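Side-chain contacts in apoptosis regulator Bcl-2 homolog (Canarypox virus, PDB 5WOS), which inhibits apoptosis of the host cell, interacting with proapoptotic BAK1 and BAX and with other BH3-containing proteins such as BIM, BID and PUMA: residues E14-Y17 / T18-I22; C53-I56 / L57-N60; C71-I74 / E75-P79; A103-T106 / K107-E111. One frame throughout, in Å; residues are numbered along the deposited sequence.

Contact 1: E14-Y17 / T18-I22; sequences EIYY and TILNI
L20 lays its CD2 methyl against two tyrosine rings from the preceding turn of the helix. The methyl lies 3.6 Å from Y17 CD1, and a second approach joins L20 CD2 to Y16 CE2 at 3.7 Å. The side chains of L20 and Y17 run side by side in the same direction, whereas L20 and Y16 slant past one another. L20 CG stands anti to the backbone N (chi1 176°), which carries the methyl back toward both rings. The rings also meet each other: Y16 CD2 sits 3.6 Å above the plane of Y17, over its centre. The phenol end of Y16 is fixed further out, by a hydrogen bond from its OH to D123.

I15 and I19 form a second apolar pair, pointing the same way, with I15 CG2 3.7 Å from I19 CD1; both also reach helix 121-138.

On another side of the helix, T18 turns OG1 beside its own N (chi1 -58°) and returns a hydrogen bond to E14 O. The modelled separation of T18 OG1 and E14 O, 2.5 Å, is very short and its exact value doubtful. E14 O also accepts T18 N at 2.7 Å, giving this carbonyl two donors. Such i to i+4 pairing, with a threonine hydroxyl bonded to the carbonyl one turn back, is typical of an alpha-helix, here the N-terminal helix of the Bcl-2 fold.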
loop_
_atom_site.group_PDB
_atom_site.type_symbol
_atom_site.label_atom_id
_atom_site.label_comp_id
_atom_site.label_asym_id
_atom_site.label_seq_id
_atom_site.Cartn_x
_atom_site.Cartn_y
_atom_site.Cartn_z
ATOM N N GLU A 14 3.880 -18.518 -0.676
ATOM C CA GLU A 14 5.097 -17.748 -0.454
ATOM C C GLU A 14 4.939 -16.336 -0.995
ATOM O O GLU A 14 5.472 -15.383 -0.416
ATOM C CB GLU A 14 6.298 -18.436 -1.107
ATOM C CG GLU A 14 6.684 -19.769 -0.482
ATOM C CD GLU A 14 5.698 -20.879 -0.791
ATOM O OE1 GLU A 14 4.923 -20.733 -1.759
ATOM O OE2 GLU A 14 5.696 -21.893 -0.063
ATOM N N ILE A 15 4.187 -16.180 -2.086
ATOM C CA ILE A 15 3.966 -14.858 -2.658
ATOM C C ILE A 15 3.168 -13.993 -1.693
ATOM O O ILE A 15 3.539 -12.847 -1.412
ATOM C CB ILE A 15 3.273 -14.974 -4.029
ATOM C CG1 ILE A 15 4.196 -15.716 -5.005
ATOM C CG2 ILE A 15 2.872 -13.581 -4.557
ATOM C CD1 ILE A 15 3.855 -15.549 -6.475
ATOM N N TYR A 16 2.068 -14.530 -1.159
ATOM C CA TYR A 16 1.265 -13.764 -0.211
ATOM C C TYR A 16 2.119 -13.222 0.926
ATOM O O TYR A 16 1.982 -12.056 1.318
ATOM C CB TYR A 16 0.124 -14.624 0.342
ATOM C CG TYR A 16 -0.710 -13.917 1.385
ATOM C CD1 TYR A 16 -1.848 -13.206 1.030
ATOM C CD2 TYR A 16 -0.353 -13.953 2.726
ATOM C CE1 TYR A 16 -2.611 -12.553 1.982
ATOM C CE2 TYR A 16 -1.106 -13.302 3.685
ATOM C CZ TYR A 16 -2.234 -12.603 3.309
ATOM O OH TYR A 16 -2.991 -11.954 4.260
ATOM N N TYR A 17 3.020 -14.052 1.459
ATOM C CA TYR A 17 3.808 -13.652 2.618
ATOM C C TYR A 17 5.052 -12.872 2.214
ATOM O O TYR A 17 5.546 -12.056 2.996
ATOM C CB TYR A 17 4.157 -14.892 3.447
ATOM C CG TYR A 17 2.957 -15.405 4.227
ATOM C CD1 TYR A 17 2.426 -14.663 5.268
ATOM C CD2 TYR A 17 2.342 -16.610 3.903
ATOM C CE1 TYR A 17 1.326 -15.098 5.979
ATOM C CE2 TYR A 17 1.232 -17.062 4.613
ATOM C CZ TYR A 17 0.730 -16.299 5.650
ATOM O OH TYR A 17 -0.367 -16.734 6.365
ATOM N N THR A 18 5.556 -13.083 0.995
ATOM C CA THR A 18 6.642 -12.243 0.496
ATOM C C THR A 18 6.220 -10.778 0.466
ATOM O O THR A 18 6.992 -9.891 0.844
ATOM C CB THR A 18 7.081 -12.706 -0.900
ATOM O OG1 THR A 18 7.504 -14.077 -0.849
ATOM C CG2 THR A 18 8.248 -11.859 -1.411
ATOM N N ILE A 19 4.994 -10.503 0.022
ATOM C CA ILE A 19 4.495 -9.132 0.005
ATOM C C ILE A 19 4.111 -8.681 1.409
ATOM O O ILE A 19 4.451 -7.574 1.835
ATOM C CB ILE A 19 3.313 -9.012 -0.978
ATOM C CG1 ILE A 19 3.831 -8.984 -2.419
ATOM C CG2 ILE A 19 2.460 -7.771 -0.685
ATOM C CD1 ILE A 19 3.436 -10.181 -3.210
ATOM N N LEU A 20 3.403 -9.535 2.152
ATOM C CA LEU A 20 2.907 -9.148 3.470
ATOM C C LEU A 20 4.043 -8.751 4.403
ATOM O O LEU A 20 3.919 -7.787 5.164
ATOM C CB LEU A 20 2.090 -10.294 4.070
ATOM C CG LEU A 20 1.557 -10.104 5.494
ATOM C CD1 LEU A 20 0.438 -9.072 5.542
ATOM C CD2 LEU A 20 1.081 -11.432 6.042
ATOM N N ASN A 21 5.157 -9.486 4.371
ATOM C CA ASN A 21 6.267 -9.180 5.272
ATOM C C ASN A 21 6.705 -7.724 5.141
ATOM O O ASN A 21 6.998 -7.064 6.145
ATOM C CB ASN A 21 7.445 -10.114 5.001
ATOM C CG ASN A 21 8.646 -9.800 5.868
ATOM O OD1 ASN A 21 9.636 -9.232 5.402
ATOM N ND2 ASN A 21 8.558 -10.156 7.144
ATOM N N ILE A 22 6.753 -7.206 3.914
ATOM C CA ILE A 22 7.202 -5.833 3.700
ATOM C C ILE A 22 6.117 -4.836 4.086
ATOM O O ILE A 22 6.391 -3.827 4.746
ATOM C CB ILE A 22 7.647 -5.663 2.238
ATOM C CG1 ILE A 22 9.075 -6.182 2.078
ATOM C CG2 ILE A 22 7.558 -4.206 1.789
ATOM C CD1 ILE A 22 9.396 -6.579 0.679
#

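Contact 2: C53-I56 / L57-N60; sequences CDII and LRDN
C53 O accepts L57 N at 2.9 Å, and the i to i+4 series continues with R58 N on D54 O and D59 N on I55 O, so the two segments are consecutive turns of one helix. Past this point the pattern changes at I56 O. Its well-formed bond comes from a side chain: N60 ND2 lies 2.9 Å from I56 O, in the carbonyl plane and on a lone pair, with an N-H...O angle of 151°. The main-chain N atoms of D59 and N60 add weak bonds to the same oxygen. Having CG beside the backbone N (chi1 -59°) folds the N60 amide back to this carbonyl.

The helix, 43-69, supplies part of the BH3-binding groove of the Bcl-2 fold: I56 packs on an aromatic side chain of the bound peptide and N60 on an apolar one. I55 CG2 touches both charged groups of the next turn, 3.6 Å from R58 NH2 and 3.5 Å from D59 OD2. R58 and D59 form a salt bridge whose modelled length is too short to be trusted. L57 curls over its bonded carbonyl, with CG 3.3 Å from C53 O, and meets Y26 and Y30 of helix 14-32.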
loop_
_atom_site.group_PDB
_atom_site.type_symbol
_atom_site.label_atom_id
_atom_site.label_comp_id
_atom_site.label_asym_id
_atom_site.label_seq_id
_atom_site.Cartn_x
_atom_site.Cartn_y
_atom_site.Cartn_z
ATOM N N CYS A 53 7.331 4.952 -0.591
ATOM C CA CYS A 53 6.086 5.346 0.060
ATOM C C CYS A 53 6.251 6.641 0.844
ATOM O O CYS A 53 5.308 7.435 0.931
ATOM C CB CYS A 53 5.596 4.228 0.983
ATOM S SG CYS A 53 5.171 2.689 0.132
ATOM N N ASP A 54 7.433 6.875 1.416
ATOM C CA ASP A 54 7.657 8.104 2.170
ATOM C C ASP A 54 7.682 9.325 1.260
ATOM O O ASP A 54 7.365 10.433 1.709
ATOM C CB ASP A 54 8.960 8.008 2.964
ATOM C CG ASP A 54 8.842 7.106 4.179
ATOM O OD1 ASP A 54 7.731 6.603 4.446
ATOM O OD2 ASP A 54 9.862 6.901 4.869
ATOM N N ILE A 55 8.063 9.153 -0.008
ATOM C CA ILE A 55 7.991 10.256 -0.963
ATOM C C ILE A 55 6.538 10.552 -1.313
ATOM O O ILE A 55 6.105 11.710 -1.315
ATOM C CB ILE A 55 8.809 9.938 -2.228
ATOM C CG1 ILE A 55 10.263 9.610 -1.877
ATOM C CG2 ILE A 55 8.777 11.124 -3.188
ATOM C CD1 ILE A 55 10.995 8.869 -2.979
ATOM N N ILE A 56 5.766 9.509 -1.624
ATOM C CA ILE A 56 4.359 9.698 -1.966
ATOM C C ILE A 56 3.617 10.355 -0.808
ATOM O O ILE A 56 2.846 11.303 -0.998
ATOM C CB ILE A 56 3.724 8.352 -2.360
ATOM C CG1 ILE A 56 4.179 7.962 -3.767
ATOM C CG2 ILE A 56 2.200 8.417 -2.291
ATOM C CD1 ILE A 56 3.850 6.541 -4.138
ATOM N N LEU A 57 3.837 9.859 0.409
ATOM C CA LEU A 57 3.183 10.442 1.573
ATOM C C LEU A 57 3.558 11.908 1.732
ATOM O O LEU A 57 2.691 12.773 1.892
ATOM C CB LEU A 57 3.554 9.648 2.829
ATOM C CG LEU A 57 2.891 8.276 2.981
ATOM C CD1 LEU A 57 3.526 7.497 4.120
ATOM C CD2 LEU A 57 1.397 8.421 3.214
ATOM N N ARG A 58 4.856 12.210 1.678
ATOM C CA ARG A 58 5.304 13.582 1.880
ATOM C C ARG A 58 4.662 14.536 0.881
ATOM O O ARG A 58 4.362 15.684 1.228
ATOM C CB ARG A 58 6.829 13.646 1.786
ATOM C CG ARG A 58 7.410 15.044 1.914
ATOM C CD ARG A 58 7.873 15.559 0.568
ATOM N NE ARG A 58 8.958 14.749 0.014
ATOM C CZ ARG A 58 9.354 14.793 -1.253
ATOM N NH1 ARG A 58 8.756 15.604 -2.115
ATOM N NH2 ARG A 58 10.349 14.020 -1.663
ATOM N N ASP A 59 4.428 14.082 -0.349
ATOM C CA ASP A 59 3.870 14.926 -1.398
ATOM C C ASP A 59 2.348 14.886 -1.477
ATOM O O ASP A 59 1.760 15.755 -2.129
ATOM C CB ASP A 59 4.445 14.512 -2.757
ATOM C CG ASP A 59 5.941 14.725 -2.849
ATOM O OD1 ASP A 59 6.437 15.702 -2.252
ATOM O OD2 ASP A 59 6.622 13.918 -3.517
ATOM N N ASN A 60 1.695 13.907 -0.838
ATOM C CA ASN A 60 0.260 13.723 -1.025
ATOM C C ASN A 60 -0.476 13.460 0.286
ATOM O O ASN A 60 -1.626 13.005 0.257
ATOM C CB ASN A 60 -0.015 12.570 -1.996
ATOM C CG ASN A 60 0.616 12.789 -3.355
ATOM O OD1 ASN A 60 0.075 13.514 -4.189
ATOM N ND2 ASN A 60 1.764 12.160 -3.588
#

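Contact 3: C71-I74 / E75-P79; sequences CSDI and ENEIP
D73 and N76 meet through the one side-chain hydrogen bond between the two segments. N76 ND2 lies 2.7 Å from D73 OD1, at an N-H...O angle of 164°. The carboxylate uses the syn lone pair of OD1, the side facing its other oxygen, and OD1 itself lies in the plane of the N76 amide. The side chains nevertheless cross at about a right angle, and a single N-H joins them while their flat ends stay turned 43° apart.

The backbone contributes a single turn. E77 N donates to I74 O over 3.1 Å, an i to i+3 bond as expected of the 3-10 segment 75-77. Its donor stands well above the carbonyl plane, so the bond is formed off the lone-pair directions; the next bond, I78 N to E75 O, is weak.

Charge is the third element. D73 OD2 and E77 OE2 come within 4.2 Å of each other, their carboxylate planes 80° apart. E77 OE1 also lies close to an acidic side chain of the bound peptide, so this cluster could raise the proton affinity of its members. E77 bends at CG, which rests 3.2 Å from D73 O.

Among the carbon contacts, I78 CG1 comes 3.5 Å from the carbonyl oxygen I74 O, while the I74 side chain packs on an apolar side chain of the peptide. The bend thus carries the chain from helix 43-69 into helix 78-86, with I74 also meeting helix 92-112, and I78 set against M121, I124 and I125 of helix 121-138.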
loop_
_atom_site.group_PDB
_atom_site.type_symbol
_atom_site.label_atom_id
_atom_site.label_comp_id
_atom_site.label_asym_id
_atom_site.label_seq_id
_atom_site.Cartn_x
_atom_site.Cartn_y
_atom_site.Cartn_z
ATOM N N CYS A 71 -14.926 10.147 3.260
ATOM C CA CYS A 71 -15.338 8.757 3.081
ATOM C C CYS A 71 -15.579 8.120 4.442
ATOM O O CYS A 71 -14.628 7.825 5.173
ATOM C CB CYS A 71 -14.277 7.973 2.304
ATOM S SG CYS A 71 -14.792 6.329 1.761
ATOM N N SER A 72 -16.848 7.918 4.783
ATOM C CA SER A 72 -17.213 7.130 5.948
ATOM C C SER A 72 -17.137 5.645 5.617
ATOM O O SER A 72 -17.231 5.235 4.458
ATOM C CB SER A 72 -18.624 7.484 6.419
ATOM O OG SER A 72 -19.547 7.445 5.343
ATOM N N ASP A 73 -16.950 4.831 6.657
ATOM C CA ASP A 73 -16.893 3.379 6.506
ATOM C C ASP A 73 -15.817 2.990 5.489
ATOM O O ASP A 73 -16.082 2.363 4.461
ATOM C CB ASP A 73 -18.270 2.834 6.112
ATOM C CG ASP A 73 -18.242 1.355 5.762
ATOM O OD1 ASP A 73 -17.569 0.584 6.481
ATOM O OD2 ASP A 73 -18.897 0.968 4.770
ATOM N N ILE A 74 -14.577 3.369 5.807
ATOM C CA ILE A 74 -13.477 3.192 4.862
ATOM C C ILE A 74 -12.835 1.808 4.968
ATOM O O ILE A 74 -12.252 1.338 3.983
ATOM C CB ILE A 74 -12.433 4.318 5.044
ATOM C CG1 ILE A 74 -11.236 4.166 4.087
ATOM C CG2 ILE A 74 -11.922 4.394 6.468
ATOM C CD1 ILE A 74 -11.381 4.916 2.790
ATOM N N GLU A 75 -12.937 1.116 6.111
ATOM C CA GLU A 75 -12.282 -0.189 6.212
ATOM C C GLU A 75 -12.855 -1.170 5.200
ATOM O O GLU A 75 -12.105 -1.891 4.534
ATOM C CB GLU A 75 -12.405 -0.775 7.619
ATOM C CG GLU A 75 -11.580 -2.073 7.779
ATOM C CD GLU A 75 -12.384 -3.231 8.343
ATOM O OE1 GLU A 75 -12.745 -3.188 9.539
ATOM O OE2 GLU A 75 -12.657 -4.186 7.585
ATOM N N ASN A 76 -14.182 -1.224 5.077
ATOM C CA ASN A 76 -14.822 -2.152 4.155
ATOM C C ASN A 76 -14.829 -1.645 2.720
ATOM O O ASN A 76 -15.418 -2.299 1.854
ATOM C CB ASN A 76 -16.253 -2.438 4.614
ATOM C CG ASN A 76 -16.316 -2.879 6.063
ATOM O OD1 ASN A 76 -16.043 -4.033 6.384
ATOM N ND2 ASN A 76 -16.675 -1.956 6.947
ATOM N N GLU A 77 -14.194 -0.504 2.451
ATOM C CA GLU A 77 -14.043 0.016 1.097
ATOM C C GLU A 77 -12.624 -0.120 0.561
ATOM O O GLU A 77 -12.369 0.276 -0.581
ATOM C CB GLU A 77 -14.473 1.490 1.049
ATOM C CG GLU A 77 -15.967 1.717 1.282
ATOM C CD GLU A 77 -16.839 0.921 0.325
ATOM O OE1 GLU A 77 -16.484 0.834 -0.869
ATOM O OE2 GLU A 77 -17.871 0.373 0.769
ATOM N N ILE A 78 -11.696 -0.674 1.343
ATOM C CA ILE A 78 -10.324 -0.835 0.861
ATOM C C ILE A 78 -10.261 -1.746 -0.358
ATOM O O ILE A 78 -9.629 -1.365 -1.358
ATOM C CB ILE A 78 -9.417 -1.318 2.005
ATOM C CG1 ILE A 78 -9.210 -0.202 3.034
ATOM C CG2 ILE A 78 -8.076 -1.827 1.464
ATOM C CD1 ILE A 78 -8.342 0.957 2.561
ATOM N N PRO A 79 -10.865 -2.938 -0.357
ATOM C CA PRO A 79 -10.769 -3.789 -1.554
ATOM C C PRO A 79 -11.288 -3.113 -2.810
ATOM O O PRO A 79 -10.776 -3.382 -3.903
ATOM C CB PRO A 79 -11.609 -5.020 -1.183
ATOM C CG PRO A 79 -11.664 -5.023 0.309
ATOM C CD PRO A 79 -11.641 -3.581 0.718
#

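Contact 4: A103-T106 / K107-E111; sequences AYVT and KVFKE
With Y104 CG turned away from the backbone N (chi1 179°), and V108 CG1 likewise opposite its own N (chi1 162°) so that CG2 falls beside that N, V108 CG2 comes to lie over one face of the tyrosine ring. The methyl carbon is 3.6 Å from the ring centroid and 19° off the ring normal, a CH-pi contact displaced toward the hydroxyl end. Its closest ring atom is Y104 CZ, 3.4 Å from V108 CG2, so the fit is tight. The pair is drawn together by the helix itself, since V108 N donates to Y104 O at 2.8 Å.

V105 and F109 repeat the i to i+4 spacing in another manner. They extend alongside one another, with V105 CG1 3.7 Å from F109 CD2 of the ring, and F109 N bonds to V105 O at 2.8 Å.

Both pairs belong to helix 92-112, the central helix of the Bcl-2 fold, and they serve different neighbours: Y104 and V108 meet helix 43-69 at I61, F64 and I68, whereas V105 packs on M121 of helix 121-138. T106, on another side, touches F27 of helix 14-32 and bonds its OG1 to the backbone oxygen of G102. K107 NZ makes a weak hydrogen bond to the backbone oxygen of C31, and its salt bridge to E111 is long, with NZ 4.0 Å from E111 OE2.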
loop_
_atom_site.group_PDB
_atom_site.type_symbol
_atom_site.label_atom_id
_atom_site.label_comp_id
_atom_site.label_asym_id
_atom_site.label_seq_id
_atom_site.Cartn_x
_atom_site.Cartn_y
_atom_site.Cartn_z
ATOM N N ALA A 103 -0.868 2.763 4.296
ATOM C CA ALA A 103 -0.134 3.134 5.500
ATOM C C ALA A 103 -0.786 4.322 6.198
ATOM O O ALA A 103 -0.937 4.324 7.424
ATOM C CB ALA A 103 1.319 3.451 5.153
ATOM N N TYR A 104 -1.182 5.341 5.432
ATOM C CA TYR A 104 -1.800 6.517 6.038
ATOM C C TYR A 104 -3.090 6.144 6.759
ATOM O O TYR A 104 -3.313 6.550 7.906
ATOM C CB TYR A 104 -2.071 7.585 4.978
ATOM C CG TYR A 104 -2.741 8.811 5.551
ATOM C CD1 TYR A 104 -2.091 9.598 6.487
ATOM C CD2 TYR A 104 -4.028 9.171 5.172
ATOM C CE1 TYR A 104 -2.694 10.718 7.024
ATOM C CE2 TYR A 104 -4.642 10.293 5.705
ATOM C CZ TYR A 104 -3.969 11.061 6.632
ATOM O OH TYR A 104 -4.564 12.176 7.173
ATOM N N VAL A 105 -3.959 5.378 6.094
ATOM C CA VAL A 105 -5.203 4.935 6.723
ATOM C C VAL A 105 -4.905 4.221 8.034
ATOM O O VAL A 105 -5.547 4.470 9.061
ATOM C CB VAL A 105 -5.998 4.036 5.757
ATOM C CG1 VAL A 105 -7.038 3.201 6.502
ATOM C CG2 VAL A 105 -6.677 4.881 4.696
ATOM N N THR A 106 -3.924 3.318 8.013
ATOM C CA THR A 106 -3.579 2.568 9.216
ATOM C C THR A 106 -3.214 3.514 10.354
ATOM O O THR A 106 -3.720 3.381 11.474
ATOM C CB THR A 106 -2.429 1.602 8.916
ATOM O OG1 THR A 106 -2.771 0.783 7.790
ATOM C CG2 THR A 106 -2.153 0.703 10.105
ATOM N N LYS A 107 -2.333 4.480 10.086
ATOM C CA LYS A 107 -2.010 5.475 11.102
ATOM C C LYS A 107 -3.262 6.221 11.543
ATOM O O LYS A 107 -3.458 6.469 12.738
ATOM C CB LYS A 107 -0.966 6.459 10.570
ATOM C CG LYS A 107 0.094 6.877 11.593
ATOM C CD LYS A 107 0.573 8.302 11.345
ATOM C CE LYS A 107 1.987 8.530 11.858
ATOM N NZ LYS A 107 2.128 8.207 13.304
ATOM N N VAL A 108 -4.139 6.561 10.594
ATOM C CA VAL A 108 -5.327 7.348 10.915
ATOM C C VAL A 108 -6.243 6.571 11.850
ATOM O O VAL A 108 -6.730 7.105 12.855
ATOM C CB VAL A 108 -6.049 7.769 9.624
ATOM C CG1 VAL A 108 -7.496 8.182 9.909
ATOM C CG2 VAL A 108 -5.293 8.913 8.967
ATOM N N PHE A 109 -6.487 5.295 11.541
ATOM C CA PHE A 109 -7.265 4.465 12.452
ATOM C C PHE A 109 -6.525 4.214 13.756
ATOM O O PHE A 109 -7.161 3.928 14.776
ATOM C CB PHE A 109 -7.613 3.128 11.794
ATOM C CG PHE A 109 -8.824 3.178 10.908
ATOM C CD1 PHE A 109 -9.982 3.807 11.326
ATOM C CD2 PHE A 109 -8.805 2.582 9.659
ATOM C CE1 PHE A 109 -11.093 3.844 10.515
ATOM C CE2 PHE A 109 -9.914 2.619 8.846
ATOM C CZ PHE A 109 -11.060 3.248 9.278
ATOM N N LYS A 110 -5.199 4.313 13.743
ATOM C CA LYS A 110 -4.429 4.129 14.965
ATOM C C LYS A 110 -4.574 5.337 15.879
ATOM O O LYS A 110 -4.792 5.194 17.087
ATOM C CB LYS A 110 -2.962 3.887 14.616
ATOM C CG LYS A 110 -2.044 3.768 15.815
ATOM C CD LYS A 110 -0.620 3.548 15.370
ATOM C CE LYS A 110 0.325 3.411 16.548
ATOM N NZ LYS A 110 0.345 4.637 17.391
ATOM N N GLU A 111 -4.460 6.543 15.313
ATOM C CA GLU A 111 -4.616 7.750 16.116
ATOM C C GLU A 111 -6.063 7.940 16.541
ATOM O O GLU A 111 -6.324 8.562 17.578
ATOM C CB GLU A 111 -4.108 8.968 15.340
ATOM C CG GLU A 111 -2.768 8.722 14.656
ATOM C CD GLU A 111 -1.919 9.970 14.512
ATOM O OE1 GLU A 111 -2.307 10.857 13.725
ATOM O OE2 GLU A 111 -0.861 10.064 15.182
#

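Overall arrangement
The four contacts follow one another along the chain, each closing before the next opens, on helix 14-32, helix 43-69, the bend into helix 78-86 and helix 92-112. Contact 4 joins two of the others: its centre is about 13 Å from that of contact 3, where I74 packs on F109, and about 15 Å from that of contact 2, where L57 CD2 meets Y104 CB at 4.0 Å. Contact 1 touches none of them; its centre lies about 21 to 23 Å away, and contacts 2 and 4 are across the chain's centre from it. Contacts 2 and 3 both reach the bound peptide though their centres are about 21 Å apart, consistent with a long BH3-binding groove.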